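Long-range contact in 3-oxoacyl-[acyl-carrier-protein] synthase (PDB 2IX4), which catalyses the condensation steps of mitochondrial fatty acid synthesis, extending acyl chains by two carbons taken from malonyl-ACP: residues 53-65 / 215-229. Sequence-based numbering, arbitrary orientation.
With 6NA (hexanoic acid), chain C.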
loop_
_atom_site.group_PDB
_atom_site.type_symbol
_atom_site.label_atom_id
_atom_site.label_comp_id
_atom_site.label_asym_id
_atom_site.label_seq_id
_atom_site.Cartn_x
_atom_site.Cartn_y
_atom_site.Cartn_z
ATOM N N THR A 53 7.917 -24.507 -18.108
ATOM C CA THR A 53 7.664 -23.682 -16.931
ATOM C C THR A 53 6.843 -24.437 -15.887
ATOM O O THR A 53 7.184 -24.422 -14.701
ATOM C CB THR A 53 6.983 -22.340 -17.302
ATOM O OG1 THR A 53 7.800 -21.638 -18.247
ATOM C CG2 THR A 53 6.792 -21.467 -16.070
ATOM N N PHE A 54 5.775 -25.099 -16.339
ATOM C CA PHE A 54 4.929 -25.917 -15.466
ATOM C C PHE A 54 5.744 -26.929 -14.659
ATOM O O PHE A 54 5.543 -27.084 -13.454
ATOM C CB PHE A 54 3.855 -26.644 -16.287
ATOM C CG PHE A 54 2.814 -27.334 -15.447
ATOM C CD1 PHE A 54 1.722 -26.626 -14.950
ATOM C CD2 PHE A 54 2.923 -28.692 -15.150
ATOM C CE1 PHE A 54 0.755 -27.260 -14.169
ATOM C CE2 PHE A 54 1.961 -29.333 -14.367
ATOM C CZ PHE A 54 0.874 -28.615 -13.879
ATOM N N ASP A 55 6.668 -27.603 -15.336
ATOM C CA ASP A 55 7.530 -28.603 -14.718
ATOM C C ASP A 55 8.458 -28.041 -13.642
ATOM O O ASP A 55 8.937 -28.789 -12.792
ATOM C CB ASP A 55 8.342 -29.328 -15.792
ATOM C CG ASP A 55 7.538 -30.397 -16.518
ATOM O OD1 ASP A 55 6.346 -30.597 -16.194
ATOM O OD2 ASP A 55 8.108 -31.050 -17.416
ATOM N N GLN A 56 8.693 -26.730 -13.662
ATOM C CA GLN A 56 9.588 -26.101 -12.679
ATOM C C GLN A 56 8.879 -25.743 -11.379
ATOM O O GLN A 56 9.520 -25.335 -10.408
ATOM C CB GLN A 56 10.276 -24.859 -13.261
ATOM C CG GLN A 56 10.996 -25.077 -14.592
ATOM C CD GLN A 56 11.718 -26.408 -14.676
ATOM O OE1 GLN A 56 12.664 -26.670 -13.926
ATOM N NE2 GLN A 56 11.282 -27.254 -15.607
ATOM N N LEU A 57 7.559 -25.905 -11.366
ATOM C CA LEU A 57 6.743 -25.545 -10.216
ATOM C C LEU A 57 6.627 -26.690 -9.212
ATOM O O LEU A 57 6.046 -27.738 -9.506
ATOM C CB LEU A 57 5.354 -25.086 -10.671
ATOM C CG LEU A 57 5.263 -23.971 -11.719
ATOM C CD1 LEU A 57 3.802 -23.686 -12.036
ATOM C CD2 LEU A 57 5.978 -22.698 -11.269
ATOM N N SER A 58 7.193 -26.478 -8.026
ATOM C CA SER A 58 7.112 -27.439 -6.928
ATOM C C SER A 58 5.668 -27.617 -6.465
ATOM O O SER A 58 5.219 -28.739 -6.220
ATOM C CB SER A 58 7.984 -26.976 -5.763
ATOM O OG SER A 58 9.355 -27.040 -6.110
ATOM N N SER A 59 4.953 -26.503 -6.354
ATOM C CA SER A 59 3.557 -26.509 -5.946
ATOM C C SER A 59 2.661 -26.481 -7.175
ATOM O O SER A 59 2.733 -25.549 -7.974
ATOM C CB SER A 59 3.271 -25.298 -5.064
ATOM O OG SER A 59 1.951 -25.327 -4.555
ATOM N N LYS A 60 1.822 -27.505 -7.320
ATOM C CA LYS A 60 0.938 -27.630 -8.483
ATOM C C LYS A 60 -0.535 -27.660 -8.072
ATOM O O LYS A 60 -1.359 -28.347 -8.690
ATOM C CB LYS A 60 1.306 -28.866 -9.317
ATOM C CG LYS A 60 2.713 -28.815 -9.932
ATOM C CD LYS A 60 2.968 -30.019 -10.816
ATOM C CE LYS A 60 4.352 -29.976 -11.453
ATOM N NZ LYS A 60 5.440 -30.329 -10.493
ATOM N N VAL A 61 -0.851 -26.906 -7.020
ATOM C CA VAL A 61 -2.223 -26.760 -6.518
ATOM C C VAL A 61 -2.521 -25.287 -6.255
ATOM O O VAL A 61 -1.621 -24.518 -5.908
ATOM C CB VAL A 61 -2.492 -27.606 -5.224
ATOM C CG1 VAL A 61 -2.406 -29.105 -5.515
ATOM C CG2 VAL A 61 -1.537 -27.223 -4.085
ATOM N N ALA A 62 -3.780 -24.894 -6.438
ATOM C CA ALA A 62 -4.201 -23.517 -6.192
ATOM C C ALA A 62 -5.716 -23.435 -6.047
ATOM O O ALA A 62 -6.434 -24.351 -6.454
ATOM C CB ALA A 62 -3.710 -22.590 -7.311
ATOM N N ALA A 63 -6.192 -22.339 -5.460
ATOM C CA ALA A 63 -7.623 -22.123 -5.269
ATOM C C ALA A 63 -8.114 -21.008 -6.178
ATOM O O ALA A 63 -7.715 -19.856 -6.025
ATOM C CB ALA A 63 -7.910 -21.798 -3.826
ATOM N N PHE A 64 -8.997 -21.361 -7.110
ATOM C CA PHE A 64 -9.394 -20.469 -8.197
ATOM C C PHE A 64 -10.811 -19.935 -8.057
ATOM O O PHE A 64 -11.729 -20.669 -7.689
ATOM C CB PHE A 64 -9.305 -21.200 -9.544
ATOM C CG PHE A 64 -7.909 -21.589 -9.945
ATOM C CD1 PHE A 64 -7.386 -22.824 -9.575
ATOM C CD2 PHE A 64 -7.131 -20.733 -10.715
ATOM C CE1 PHE A 64 -6.096 -23.197 -9.951
ATOM C CE2 PHE A 64 -5.844 -21.097 -11.099
ATOM C CZ PHE A 64 -5.325 -22.332 -10.710
ATOM N N VAL A 65 -10.986 -18.660 -8.385
ATOM C CA VAL A 65 -12.316 -18.087 -8.563
ATOM C C VAL A 65 -12.975 -18.755 -9.777
ATOM O O VAL A 65 -12.367 -18.817 -10.846
ATOM C CB VAL A 65 -12.236 -16.555 -8.781
ATOM C CG1 VAL A 65 -13.556 -16.008 -9.322
ATOM C CG2 VAL A 65 -11.829 -15.848 -7.492
ATOM N N VAL A 215 3.792 -18.410 -8.525
ATOM C CA VAL A 215 3.919 -19.774 -8.015
ATOM C C VAL A 215 5.392 -20.151 -7.849
ATOM O O VAL A 215 5.781 -20.640 -6.790
ATOM C CB VAL A 215 3.168 -20.805 -8.906
ATOM C CG1 VAL A 215 3.379 -22.220 -8.399
ATOM C CG2 VAL A 215 1.670 -20.495 -8.948
ATOM N N ALA A 216 6.205 -19.896 -8.877
ATOM C CA ALA A 216 7.644 -20.180 -8.826
ATOM C C ALA A 216 8.355 -19.384 -7.738
ATOM O O ALA A 216 9.272 -19.890 -7.086
ATOM C CB ALA A 216 8.294 -19.916 -10.176
ATOM N N GLY A 217 7.933 -18.133 -7.554
ATOM C CA GLY A 217 8.506 -17.249 -6.542
ATOM C C GLY A 217 8.235 -17.731 -5.129
ATOM O O GLY A 217 9.154 -17.850 -4.325
ATOM N N PHE A 218 6.967 -18.007 -4.827
ATOM C CA PHE A 218 6.587 -18.544 -3.519
ATOM C C PHE A 218 7.127 -19.955 -3.260
ATOM O O PHE A 218 7.390 -20.316 -2.109
ATOM C CB PHE A 218 5.070 -18.509 -3.328
ATOM C CG PHE A 218 4.532 -17.156 -2.949
ATOM C CD1 PHE A 218 4.804 -16.605 -1.697
ATOM C CD2 PHE A 218 3.739 -16.439 -3.836
ATOM C CE1 PHE A 218 4.298 -15.356 -1.341
ATOM C CE2 PHE A 218 3.227 -15.189 -3.493
ATOM C CZ PHE A 218 3.511 -14.649 -2.243
ATOM N N SER A 219 7.288 -20.744 -4.322
ATOM C CA SER A 219 7.915 -22.066 -4.211
ATOM C C SER A 219 9.392 -21.965 -3.841
ATOM O O SER A 219 9.920 -22.835 -3.144
ATOM C CB SER A 219 7.772 -22.859 -5.510
ATOM O OG SER A 219 6.426 -23.219 -5.755
ATOM N N ARG A 220 10.056 -20.913 -4.317
ATOM C CA ARG A 220 11.479 -20.716 -4.047
ATOM C C ARG A 220 11.700 -20.206 -2.624
ATOM O O ARG A 220 12.739 -20.471 -2.016
ATOM C CB ARG A 220 12.102 -19.762 -5.072
ATOM C CG ARG A 220 13.530 -20.124 -5.486
ATOM C CD ARG A 220 13.538 -21.382 -6.349
ATOM N NE ARG A 220 14.805 -21.594 -7.045
ATOM C CZ ARG A 220 15.718 -22.496 -6.695
ATOM N NH1 ARG A 220 15.518 -23.284 -5.644
ATOM N NH2 ARG A 220 16.839 -22.611 -7.396
ATOM N N SER A 221 10.714 -19.476 -2.102
ATOM C CA SER A 221 10.698 -19.055 -0.699
ATOM C C SER A 221 10.381 -20.227 0.233
ATOM O O SER A 221 10.450 -20.087 1.458
ATOM C CB SER A 221 9.676 -17.935 -0.484
ATOM O OG SER A 221 10.097 -16.729 -1.099
ATOM N N ARG A 222 10.036 -21.373 -0.361
ATOM C CA ARG A 222 9.643 -22.585 0.369
ATOM C C ARG A 222 8.396 -22.339 1.222
ATOM O O ARG A 222 8.280 -22.824 2.350
ATOM C CB ARG A 222 10.814 -23.129 1.200
ATOM C CG ARG A 222 12.007 -23.549 0.358
ATOM C CD ARG A 222 13.287 -23.550 1.170
ATOM N NE ARG A 222 14.436 -23.959 0.365
ATOM C CZ ARG A 222 15.687 -24.030 0.812
ATOM N NH1 ARG A 222 15.969 -23.716 2.072
ATOM N NH2 ARG A 222 16.662 -24.414 -0.002
ATOM N N ALA A 223 7.460 -21.585 0.659
ATOM C CA ALA A 223 6.257 -21.186 1.370
ATOM C C ALA A 223 5.034 -22.019 0.983
ATOM O O ALA A 223 4.030 -22.012 1.699
ATOM C CB ALA A 223 5.982 -19.702 1.140
ATOM N N LEU A 224 5.129 -22.734 -0.140
ATOM C CA LEU A 224 3.977 -23.445 -0.712
ATOM C C LEU A 224 3.945 -24.945 -0.438
ATOM O O LEU A 224 4.987 -25.589 -0.288
ATOM C CB LEU A 224 3.883 -23.200 -2.225
ATOM C CG LEU A 224 3.704 -21.769 -2.747
ATOM C CD1 LEU A 224 3.447 -21.766 -4.247
ATOM C CD2 LEU A 224 2.585 -21.038 -2.021
ATOM N N SER A 225 2.728 -25.485 -0.383
ATOM C CA SER A 225 2.487 -26.924 -0.287
ATOM C C SER A 225 2.944 -27.631 -1.565
ATOM O O SER A 225 2.642 -27.171 -2.666
ATOM C CB SER A 225 0.993 -27.173 -0.064
ATOM O OG SER A 225 0.685 -28.554 -0.093
ATOM N N THR A 226 3.664 -28.744 -1.419
ATOM C CA THR A 226 4.199 -29.476 -2.576
ATOM C C THR A 226 3.874 -30.979 -2.612
ATOM O O THR A 226 3.804 -31.570 -3.693
ATOM C CB THR A 226 5.741 -29.314 -2.715
ATOM O OG1 THR A 226 6.404 -30.048 -1.679
ATOM C CG2 THR A 226 6.155 -27.844 -2.655
ATOM N N LYS A 227 3.680 -31.593 -1.446
ATOM C CA LYS A 227 3.536 -33.053 -1.363
ATOM C C LYS A 227 2.109 -33.589 -1.550
ATOM O O LYS A 227 1.894 -34.804 -1.520
ATOM C CB LYS A 227 4.155 -33.586 -0.063
ATOM C CG LYS A 227 3.316 -33.392 1.196
ATOM C CD LYS A 227 4.197 -33.498 2.430
ATOM C CE LYS A 227 3.392 -33.687 3.701
ATOM N NZ LYS A 227 3.153 -35.127 3.980
ATOM N N PHE A 228 1.149 -32.688 -1.751
ATOM C CA PHE A 228 -0.246 -33.080 -1.962
ATOM C C PHE A 228 -0.744 -32.748 -3.368
ATOM O O PHE A 228 -1.944 -32.531 -3.570
ATOM C CB PHE A 228 -1.162 -32.423 -0.920
ATOM C CG PHE A 228 -0.842 -32.792 0.501
ATOM C CD1 PHE A 228 -0.268 -31.860 1.360
ATOM C CD2 PHE A 228 -1.124 -34.069 0.985
ATOM C CE1 PHE A 228 0.031 -32.195 2.683
ATOM C CE2 PHE A 228 -0.828 -34.415 2.305
ATOM C CZ PHE A 228 -0.250 -33.475 3.155
ATOM N N ASN A 229 0.169 -32.713 -4.337
ATOM C CA ASN A 229 -0.183 -32.359 -5.718
ATOM C C ASN A 229 -1.160 -33.334 -6.387
ATOM O O ASN A 229 -1.942 -32.938 -7.259
ATOM C CB ASN A 229 1.078 -32.164 -6.573
ATOM C CG ASN A 229 1.842 -30.889 -6.219
ATOM O OD1 ASN A 229 1.295 -29.963 -5.617
ATOM N ND2 ASN A 229 3.111 -30.836 -6.606
HETATM C CA 6NA C . 3.024 -13.303 1.475
HETATM C C 6NA C . 2.091 -12.837 2.569
HETATM O O 6NA C . 2.526 -12.249 3.545
HETATM C CB 6NA C . 3.326 -12.135 0.544
HETATM C CG 6NA C . 2.241 -11.981 -0.519
HETATM C CD 6NA C . 1.819 -10.529 -0.661
HETATM C C6 6NA C . 0.338 -10.421 -0.940
HETATM O O HOH W 1 -1.432 -30.988 -9.340
HETATM O O HOH W 2 4.616 -32.776 -8.576
#
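Asn229 bridges the backbone of Ser58 and Lys60 with the two polar atoms of its amide. ND2 donates to Ser58 O at 3.0 Å, and that oxygen lies in the amide plane; OD1 accepts from Lys60 N, also at 3.0 Å, the donor standing 50° out of the carbonyl plane. With CG anti to its own carbonyl carbon (chi1 -71°), the Asn229 side chain crosses that of Lys60 at about a right angle, with Asn229 CG 3.7 Å from Lys60 CB. A leucine here would probably leave Ser58 O and Lys60 N without these mates and let the 58-60 turn drift from the 225-229 loop. Between the two residues bonded by Asn229, Ser59 donates a hydrogen bond from OG to Ser225 O, 2.7 Å away and in the carbonyl plane; chi1 of -175° turns this hydroxyl away from its own N, while CB rests against CB and CD1 of Leu224. Ser59 O, buried under Val215 CG1 at 3.4 Å, finds no polar partner. Farther along, Leu57 CD2 sits 3.8 Å from Ala216 CB and also meets Val215 CG1, joining the loop after helix 47-55 to helix 212-220. The turn is braced from within by Lys60, whose chain bends at chi4, bringing NZ to Leu57 O, to which it donates; one water links NZ with Asn229 ND2, and another joins the carbonyls of Lys60 and Asn229. Asp244 holds the 225-227 loop in turn, accepting from Ser225 OG and the N atoms of Thr226 and Lys227. Helix 212-220 ends in a Schellman motif at Arg222 and packs against the second subunit through Ala216 and Phe218. Phe218 CZ lies 3.4 Å from CG of hexanoic acid, so the contact ties the 58-60 loop beside the acyl pocket of this thiolase-like condensing enzyme.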